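Local coordinates for lipase aflb (Neosartorya fumigata, PDB 6IDY), which is probably an alpha/beta-hydrolase-fold lipase that hydrolyses ester bonds of lipids, with a calcium ion bound to the chain, at residues A[18-23]-A[417-422]; A[22-27]-A[36-41]; A[103-108]-A[170-175]. All coordinates share one frame; numbering follows the deposited sequence.

The three contacts lie on the same side of the chain's centre, in a group of helices and an adjoining loop region on one side of the molecule. Contacts 1 and 2 share helix 16-24 and have centres about 7 Å apart: helix 414-424 packs on one flank and helix 31-47 on another, with Leu20 CD1 3.6 Å from Ile40 CG2 where they meet. Contact 3 has its centre about 12 Å from that of contact 1. These two touch at several points, among them Tyr105 OH, 2.7 Å from Glu421 OE2, a probable hydrogen bond. Contacts 2 and 3 do not touch. None of their segments contains the calcium ligands Asp255, Ala377, His380 and Gly382.

Contact 1: residues A[18-23]-A[417-422]; sequences SILSSA and IALAEV
Helix-on-helix packing joins the N-terminal helix 16-24 to helix 414-424 near the other end of the chain, with Ile19 and Leu20 set against the small surface of Ala420. The two segments cross at 51° with their axes 9.1 Å apart, and the backbones come nearest at Leu20 and Ala420. Ala420 directs its methyl at the neighbouring helix and is met by two branched side chains. Ile19 comes with its CG2 branch, which lies 3.7 Å from Ala420 CB and also rests against the carbonyl oxygen, 3.3 Å from Ala420 O. With chi1 at -66°, this methyl stands anti to the backbone N of Ile19, and CG1 is the branch placed beside that N.

Leu20 leaves its helix less directly, but its end bends inward. Its CG is 4.1 Å from Ala420 CB, while CD2 reaches the backbone, 3.9 Å from Ala420 CA. The same CD2 meets a second methyl, Leu419 CD2, at 4.1 Å, extending the contact past the alanine. Between side chains the contact is wholly apolar, and three of the four touching residues are buried. Ile40 of helix 31-47 touches both Leu20 and Leu419, and Phe81 packs on Leu419 from helix 81-90. The motif is a helix crossing with isoleucine and leucine packed round an alanine, in a helical group of 16-24, 31-47, 81-90 and 414-424 that brings together the two end regions of the chain.

Contact 2: residues A[22-27]-A[36-41]; sequences SAANDS and IASLIA
Ala23 and Ala24, late in helix 16-24, pack on Ala37 and Ser38 of helix 31-47. The two helices follow one another in sequence and run in roughly opposite directions, making a helical hairpin whose facing residues are small at this point; Leu20 and Ile40 are a larger pair nearby.

The apolar contacts are between beta carbons. Ala24 CB points at the partner helix and lies 3.7 Å from Ser38 CB. It is also 4.4 Å from Ala37 CB. Ala23, one residue back, is turned more along the interface, yet its CB still comes within 4.2 Å of Ala37 CB. The Ala37 methyl therefore faces both alanines, and it also approaches the main chain between them, 4.1 Å from Ala24 N. With nothing longer than a methyl or a serine CB between them, the backbones close to 5.1 Å at the CA atoms of Ala24 and Ser38. Ser38 takes part through its CB: OG is anti to its own backbone N (chi1 -176°), a turn that leaves the CB as its nearest side-chain atom to Ala24.

Polar interactions secure the chain in the turn that follows, at Asn25 and Asp26. The backbone bond from Asp26 N to Ala23 O, 3.1 Å, spans three residues, and Arg34 NE bonds to Ala24 O. Asp26 divides its carboxylate between two partners, OD1 taking a hydrogen bond from Ser28 OG and OD2 forming a salt bridge with Lys426 NZ.

Among the neighbouring helices, helix 414-424 closes one side of the hairpin through Leu423, which touches both Ala23 and Ala37, and helix 81-90 packs on Ile36 and Ile40 of helix 31-47.

Contact 3: residues A[103-108]-A[170-175]; sequences NGYLNL and ATPAGT
Within an alpha/beta-hydrolase fold, a loop is packed here on the N-terminal start of helix 173-178 and the loop leading into it, with Tyr105 and Leu108 resting on Pro172 and Thr175. Residues 103-108 follow helix 96-103. Residues 170-175 come soon after strand 161-166 and lead into helix 173-178, with Pro172 at its N-cap position; in many alpha/beta-hydrolases a loop at this place in the topology helps to form the oxyanion hole.

Tyr105 makes the broader approach. Its ring meets the proline at the edge and near the ring plane, with CD2 3.9 Å from Pro172 CG, and the two side chains cross at about a right angle. Chi1 of 81° puts the tyrosine CG between its own backbone N and carbonyl carbon, folding the ring beside its own loop; there Leu106 CG sits 3.7 Å above one face, shifted toward the rim. The phenolic OH continues beyond the proline to a hydrogen bond with Glu421 of helix 414-424. Ile417 of that helix touches both Tyr105 and Pro172.

From residues 103-108, Thr175 OG1 is approached by carbon atoms: Tyr105 CB is 3.9 Å from Thr175 OG1. That oxygen is not left without a polar partner, because Asn111 ND2 bonds to it and also to Tyr105 O, so one amide links the two segments indirectly. On the Leu108 side the side chains meet at a slant, and the closest approach is made by one methyl, Leu108 CD2, 3.5 Å from Thr175 OG1.

Contact 1: residues A[18-23]-A[417-422]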
loop_
_atom_site.group_PDB
_atom_site.type_symbol
_atom_site.label_atom_id
_atom_site.label_comp_id
_atom_site.label_asym_id
_atom_site.label_seq_id
_atom_site.Cartn_x
_atom_site.Cartn_y
_atom_site.Cartn_z
ATOM N N SER A 18 -4.781 -19.244 -13.158
ATOM C CA SER A 18 -6.142 -19.784 -13.036
ATOM C C SER A 18 -7.186 -18.695 -12.769
ATOM O O SER A 18 -8.237 -18.701 -13.407
ATOM C CB SER A 18 -6.210 -20.890 -11.983
ATOM O OG SER A 18 -6.219 -20.373 -10.664
ATOM N N ILE A 19 -6.886 -17.744 -11.858
ATOM C CA ILE A 19 -7.790 -16.630 -11.542
ATOM C C ILE A 19 -8.043 -15.781 -12.794
ATOM O O ILE A 19 -9.200 -15.527 -13.137
ATOM C CB ILE A 19 -7.293 -15.780 -10.339
ATOM C CG1 ILE A 19 -7.307 -16.595 -9.032
ATOM C CG2 ILE A 19 -8.125 -14.500 -10.190
ATOM C CD1 ILE A 19 -6.375 -16.066 -7.975
ATOM N N LEU A 20 -6.967 -15.395 -13.496
ATOM C CA LEU A 20 -7.076 -14.572 -14.698
ATOM C C LEU A 20 -7.728 -15.306 -15.880
ATOM O O LEU A 20 -8.456 -14.667 -16.643
ATOM C CB LEU A 20 -5.725 -13.946 -15.076
ATOM C CG LEU A 20 -5.203 -12.899 -14.075
ATOM C CD1 LEU A 20 -3.707 -12.753 -14.164
ATOM C CD2 LEU A 20 -5.900 -11.561 -14.239
ATOM N N SER A 21 -7.512 -16.631 -16.010
ATOM C CA SER A 21 -8.129 -17.439 -17.080
ATOM C C SER A 21 -9.635 -17.558 -16.838
ATOM O O SER A 21 -10.412 -17.466 -17.789
ATOM C CB SER A 21 -7.501 -18.829 -17.156
ATOM O OG SER A 21 -6.111 -18.724 -17.412
ATOM N N SER A 22 -10.037 -17.732 -15.560
ATOM C CA SER A 22 -11.438 -17.808 -15.139
ATOM C C SER A 22 -12.121 -16.465 -15.400
ATOM O O SER A 22 -13.238 -16.450 -15.917
ATOM C CB SER A 22 -11.538 -18.158 -13.657
ATOM O OG SER A 22 -10.949 -19.421 -13.398
ATOM N N ALA A 23 -11.437 -15.342 -15.066
ATOM C CA ALA A 23 -11.930 -13.975 -15.268
ATOM C C ALA A 23 -12.135 -13.657 -16.754
ATOM O O ALA A 23 -13.112 -12.992 -17.106
ATOM C CB ALA A 23 -10.978 -12.972 -14.635
ATOM N N ILE A 417 -1.228 -9.135 -9.635
ATOM C CA ILE A 417 -1.958 -9.711 -8.503
ATOM C C ILE A 417 -3.192 -8.837 -8.220
ATOM O O ILE A 417 -4.300 -9.368 -8.067
ATOM C CB ILE A 417 -1.045 -9.876 -7.258
ATOM C CG1 ILE A 417 0.020 -10.958 -7.508
ATOM C CG2 ILE A 417 -1.877 -10.195 -6.008
ATOM C CD1 ILE A 417 1.147 -10.975 -6.487
ATOM N N ALA A 418 -2.994 -7.499 -8.195
ATOM C CA ALA A 418 -4.076 -6.542 -7.959
ATOM C C ALA A 418 -5.230 -6.751 -8.950
ATOM O O ALA A 418 -6.386 -6.783 -8.524
ATOM C CB ALA A 418 -3.556 -5.110 -8.008
ATOM N N LEU A 419 -4.912 -7.001 -10.244
ATOM C CA LEU A 419 -5.928 -7.253 -11.263
ATOM C C LEU A 419 -6.678 -8.555 -10.997
ATOM O O LEU A 419 -7.908 -8.556 -11.032
ATOM C CB LEU A 419 -5.355 -7.244 -12.694
ATOM C CG LEU A 419 -6.406 -7.403 -13.811
ATOM C CD1 LEU A 419 -7.383 -6.230 -13.837
ATOM C CD2 LEU A 419 -5.755 -7.605 -15.151
ATOM N N ALA A 420 -5.936 -9.647 -10.712
ATOM C CA ALA A 420 -6.504 -10.956 -10.400
ATOM C C ALA A 420 -7.455 -10.864 -9.202
ATOM O O ALA A 420 -8.576 -11.352 -9.294
ATOM C CB ALA A 420 -5.391 -11.951 -10.114
ATOM N N GLU A 421 -7.032 -10.190 -8.104
ATOM C CA GLU A 421 -7.861 -10.012 -6.907
ATOM C C GLU A 421 -9.143 -9.207 -7.201
ATOM O O GLU A 421 -10.223 -9.598 -6.749
ATOM C CB GLU A 421 -7.058 -9.364 -5.765
ATOM C CG GLU A 421 -6.080 -10.305 -5.069
ATOM C CD GLU A 421 -6.693 -11.422 -4.247
ATOM O OE1 GLU A 421 -7.772 -11.209 -3.651
ATOM O OE2 GLU A 421 -6.096 -12.518 -4.203
ATOM N N VAL A 422 -9.027 -8.103 -7.961
ATOM C CA VAL A 422 -10.182 -7.261 -8.325
ATOM C C VAL A 422 -11.198 -8.073 -9.145
ATOM O O VAL A 422 -12.391 -8.092 -8.809
ATOM C CB VAL A 422 -9.765 -5.932 -9.034
ATOM C CG1 VAL A 422 -10.969 -5.225 -9.649
ATOM C CG2 VAL A 422 -9.065 -4.992 -8.063
#

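Contact 2: residues A[22-27]-A[36-41]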
loop_
_atom_site.group_PDB
_atom_site.type_symbol
_atom_site.label_atom_id
_atom_site.label_comp_id
_atom_site.label_asym_id
_atom_site.label_seq_id
_atom_site.Cartn_x
_atom_site.Cartn_y
_atom_site.Cartn_z
ATOM N N SER A 22 -10.037 -17.732 -15.560
ATOM C CA SER A 22 -11.438 -17.808 -15.139
ATOM C C SER A 22 -12.121 -16.465 -15.400
ATOM O O SER A 22 -13.238 -16.450 -15.917
ATOM C CB SER A 22 -11.538 -18.158 -13.657
ATOM O OG SER A 22 -10.949 -19.421 -13.398
ATOM N N ALA A 23 -11.437 -15.342 -15.066
ATOM C CA ALA A 23 -11.930 -13.975 -15.268
ATOM C C ALA A 23 -12.135 -13.657 -16.754
ATOM O O ALA A 23 -13.112 -12.992 -17.106
ATOM C CB ALA A 23 -10.978 -12.972 -14.635
ATOM N N ALA A 24 -11.239 -14.171 -17.622
ATOM C CA ALA A 24 -11.314 -14.015 -19.080
ATOM C C ALA A 24 -12.566 -14.705 -19.629
ATOM O O ALA A 24 -13.125 -14.261 -20.635
ATOM C CB ALA A 24 -10.074 -14.609 -19.732
ATOM N N ASN A 25 -13.009 -15.782 -18.950
ATOM C CA ASN A 25 -14.191 -16.567 -19.318
ATOM C C ASN A 25 -15.393 -16.241 -18.419
ATOM O O ASN A 25 -16.392 -16.967 -18.413
ATOM C CB ASN A 25 -13.858 -18.059 -19.285
ATOM C CG ASN A 25 -12.824 -18.460 -20.302
ATOM O OD1 ASN A 25 -12.925 -18.136 -21.492
ATOM N ND2 ASN A 25 -11.803 -19.173 -19.852
ATOM N N ASP A 26 -15.296 -15.127 -17.680
ATOM C CA ASP A 26 -16.340 -14.673 -16.777
ATOM C C ASP A 26 -17.180 -13.595 -17.455
ATOM O O ASP A 26 -16.711 -12.474 -17.685
ATOM C CB ASP A 26 -15.732 -14.193 -15.442
ATOM C CG ASP A 26 -16.714 -13.935 -14.320
ATOM O OD1 ASP A 26 -17.942 -14.022 -14.565
ATOM O OD2 ASP A 26 -16.258 -13.632 -13.194
ATOM N N SER A 27 -18.430 -13.965 -17.780
ATOM C CA SER A 27 -19.442 -13.133 -18.434
ATOM C C SER A 27 -19.817 -11.865 -17.638
ATOM O O SER A 27 -20.289 -10.894 -18.236
ATOM C CB SER A 27 -20.689 -13.963 -18.714
ATOM O OG SER A 27 -21.518 -13.306 -19.657
ATOM N N ILE A 36 -7.739 -8.192 -21.202
ATOM C CA ILE A 36 -6.516 -7.932 -20.438
ATOM C C ILE A 36 -6.158 -9.162 -19.598
ATOM O O ILE A 36 -4.997 -9.570 -19.597
ATOM C CB ILE A 36 -6.600 -6.603 -19.622
ATOM C CG1 ILE A 36 -6.717 -5.390 -20.572
ATOM C CG2 ILE A 36 -5.397 -6.429 -18.682
ATOM C CD1 ILE A 36 -7.202 -4.076 -19.925
ATOM N N ALA A 37 -7.162 -9.780 -18.934
ATOM C CA ALA A 37 -6.982 -10.991 -18.125
ATOM C C ALA A 37 -6.489 -12.151 -18.997
ATOM O O ALA A 37 -5.542 -12.834 -18.607
ATOM C CB ALA A 37 -8.285 -11.365 -17.436
ATOM N N SER A 38 -7.103 -12.342 -20.192
ATOM C CA SER A 38 -6.730 -13.387 -21.151
ATOM C C SER A 38 -5.290 -13.179 -21.629
ATOM O O SER A 38 -4.489 -14.116 -21.552
ATOM C CB SER A 38 -7.690 -13.398 -22.338
ATOM O OG SER A 38 -7.394 -14.465 -23.225
ATOM N N LEU A 39 -4.956 -11.932 -22.068
ATOM C CA LEU A 39 -3.626 -11.537 -22.541
ATOM C C LEU A 39 -2.560 -11.805 -21.480
ATOM O O LEU A 39 -1.513 -12.361 -21.805
ATOM C CB LEU A 39 -3.613 -10.054 -22.959
ATOM C CG LEU A 39 -2.326 -9.536 -23.605
ATOM C CD1 LEU A 39 -2.615 -8.885 -24.943
ATOM C CD2 LEU A 39 -1.597 -8.560 -22.680
ATOM N N ILE A 40 -2.845 -11.440 -20.217
ATOM C CA ILE A 40 -1.926 -11.624 -19.093
ATOM C C ILE A 40 -1.745 -13.110 -18.775
ATOM O O ILE A 40 -0.603 -13.549 -18.655
ATOM C CB ILE A 40 -2.328 -10.756 -17.859
ATOM C CG1 ILE A 40 -2.098 -9.261 -18.166
ATOM C CG2 ILE A 40 -1.569 -11.166 -16.591
ATOM C CD1 ILE A 40 -2.640 -8.311 -17.157
ATOM N N ALA A 41 -2.852 -13.882 -18.673
ATOM C CA ALA A 41 -2.806 -15.325 -18.399
ATOM C C ALA A 41 -1.996 -16.073 -19.466
ATOM O O ALA A 41 -1.194 -16.937 -19.114
ATOM C CB ALA A 41 -4.212 -15.900 -18.298
#

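Contact 3: residues A[103-108]-A[170-175]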
loop_
_atom_site.group_PDB
_atom_site.type_symbol
_atom_site.label_atom_id
_atom_site.label_comp_id
_atom_site.label_asym_id
_atom_site.label_seq_id
_atom_site.Cartn_x
_atom_site.Cartn_y
_atom_site.Cartn_z
ATOM N N ASN A 103 2.951 -15.784 -9.376
ATOM C CA ASN A 103 1.913 -16.754 -9.736
ATOM C C ASN A 103 1.427 -17.596 -8.545
ATOM O O ASN A 103 0.240 -17.918 -8.480
ATOM C CB ASN A 103 2.362 -17.639 -10.904
ATOM C CG ASN A 103 1.277 -18.521 -11.482
ATOM O OD1 ASN A 103 0.203 -18.060 -11.880
ATOM N ND2 ASN A 103 1.544 -19.813 -11.546
ATOM N N GLY A 104 2.332 -17.904 -7.612
ATOM C CA GLY A 104 2.015 -18.693 -6.425
ATOM C C GLY A 104 1.772 -17.902 -5.154
ATOM O O GLY A 104 1.985 -18.435 -4.062
ATOM N N TYR A 105 1.296 -16.639 -5.277
ATOM C CA TYR A 105 1.048 -15.732 -4.142
ATOM C C TYR A 105 -0.022 -16.231 -3.144
ATOM O O TYR A 105 0.130 -15.990 -1.947
ATOM C CB TYR A 105 0.722 -14.295 -4.628
ATOM C CG TYR A 105 -0.712 -14.081 -5.073
ATOM C CD1 TYR A 105 -1.147 -14.507 -6.325
ATOM C CD2 TYR A 105 -1.638 -13.465 -4.236
ATOM C CE1 TYR A 105 -2.470 -14.336 -6.729
ATOM C CE2 TYR A 105 -2.966 -13.293 -4.627
ATOM C CZ TYR A 105 -3.377 -13.725 -5.877
ATOM O OH TYR A 105 -4.678 -13.535 -6.277
ATOM N N LEU A 106 -1.106 -16.886 -3.632
ATOM C CA LEU A 106 -2.208 -17.371 -2.785
ATOM C C LEU A 106 -1.805 -18.410 -1.746
ATOM O O LEU A 106 -2.314 -18.383 -0.627
ATOM C CB LEU A 106 -3.374 -17.911 -3.620
ATOM C CG LEU A 106 -4.334 -16.907 -4.246
ATOM C CD1 LEU A 106 -5.378 -17.631 -5.035
ATOM C CD2 LEU A 106 -5.037 -16.053 -3.188
ATOM N N ASN A 107 -0.904 -19.321 -2.118
ATOM C CA ASN A 107 -0.420 -20.384 -1.239
ATOM C C ASN A 107 0.864 -20.001 -0.486
ATOM O O ASN A 107 1.339 -20.780 0.346
ATOM C CB ASN A 107 -0.269 -21.698 -2.016
ATOM C CG ASN A 107 -1.588 -22.236 -2.521
ATOM O OD1 ASN A 107 -1.938 -22.082 -3.695
ATOM N ND2 ASN A 107 -2.357 -22.864 -1.640
ATOM N N LEU A 108 1.394 -18.789 -0.744
ATOM C CA LEU A 108 2.600 -18.272 -0.091
ATOM C C LEU A 108 2.330 -17.980 1.393
ATOM O O LEU A 108 1.341 -17.316 1.723
ATOM C CB LEU A 108 3.110 -17.010 -0.824
ATOM C CG LEU A 108 4.412 -16.374 -0.326
ATOM C CD1 LEU A 108 5.630 -17.089 -0.889
ATOM C CD2 LEU A 108 4.472 -14.904 -0.695
ATOM N N ALA A 170 -6.131 -4.406 -3.256
ATOM C CA ALA A 170 -6.096 -5.655 -4.018
ATOM C C ALA A 170 -4.766 -6.419 -3.972
ATOM O O ALA A 170 -4.601 -7.397 -4.703
ATOM C CB ALA A 170 -6.492 -5.369 -5.461
ATOM N N THR A 171 -3.820 -5.980 -3.128
ATOM C CA THR A 171 -2.497 -6.600 -3.098
ATOM C C THR A 171 -2.112 -7.031 -1.684
ATOM O O THR A 171 -2.094 -6.188 -0.785
ATOM C CB THR A 171 -1.446 -5.687 -3.774
ATOM O OG1 THR A 171 -2.066 -4.882 -4.785
ATOM C CG2 THR A 171 -0.307 -6.481 -4.405
ATOM N N PRO A 172 -1.839 -8.341 -1.463
ATOM C CA PRO A 172 -1.454 -8.798 -0.112
ATOM C C PRO A 172 -0.141 -8.171 0.345
ATOM O O PRO A 172 0.742 -7.941 -0.475
ATOM C CB PRO A 172 -1.312 -10.322 -0.263
ATOM C CG PRO A 172 -1.974 -10.663 -1.542
ATOM C CD PRO A 172 -1.832 -9.464 -2.421
ATOM N N ALA A 173 -0.021 -7.914 1.651
ATOM C CA ALA A 173 1.153 -7.311 2.279
ATOM C C ALA A 173 2.432 -8.084 2.050
ATOM O O ALA A 173 3.438 -7.486 1.667
ATOM C CB ALA A 173 0.914 -7.142 3.770
ATOM N N GLY A 174 2.379 -9.396 2.287
ATOM C CA GLY A 174 3.516 -10.297 2.168
ATOM C C GLY A 174 4.267 -10.160 0.868
ATOM O O GLY A 174 5.470 -9.887 0.882
ATOM N N THR A 175 3.553 -10.306 -0.263
ATOM C CA THR A 175 4.158 -10.177 -1.587
ATOM C C THR A 175 4.576 -8.731 -1.862
ATOM O O THR A 175 5.694 -8.522 -2.337
ATOM C CB THR A 175 3.276 -10.789 -2.687
ATOM O OG1 THR A 175 3.123 -12.182 -2.412
ATOM C CG2 THR A 175 3.899 -10.649 -4.064
#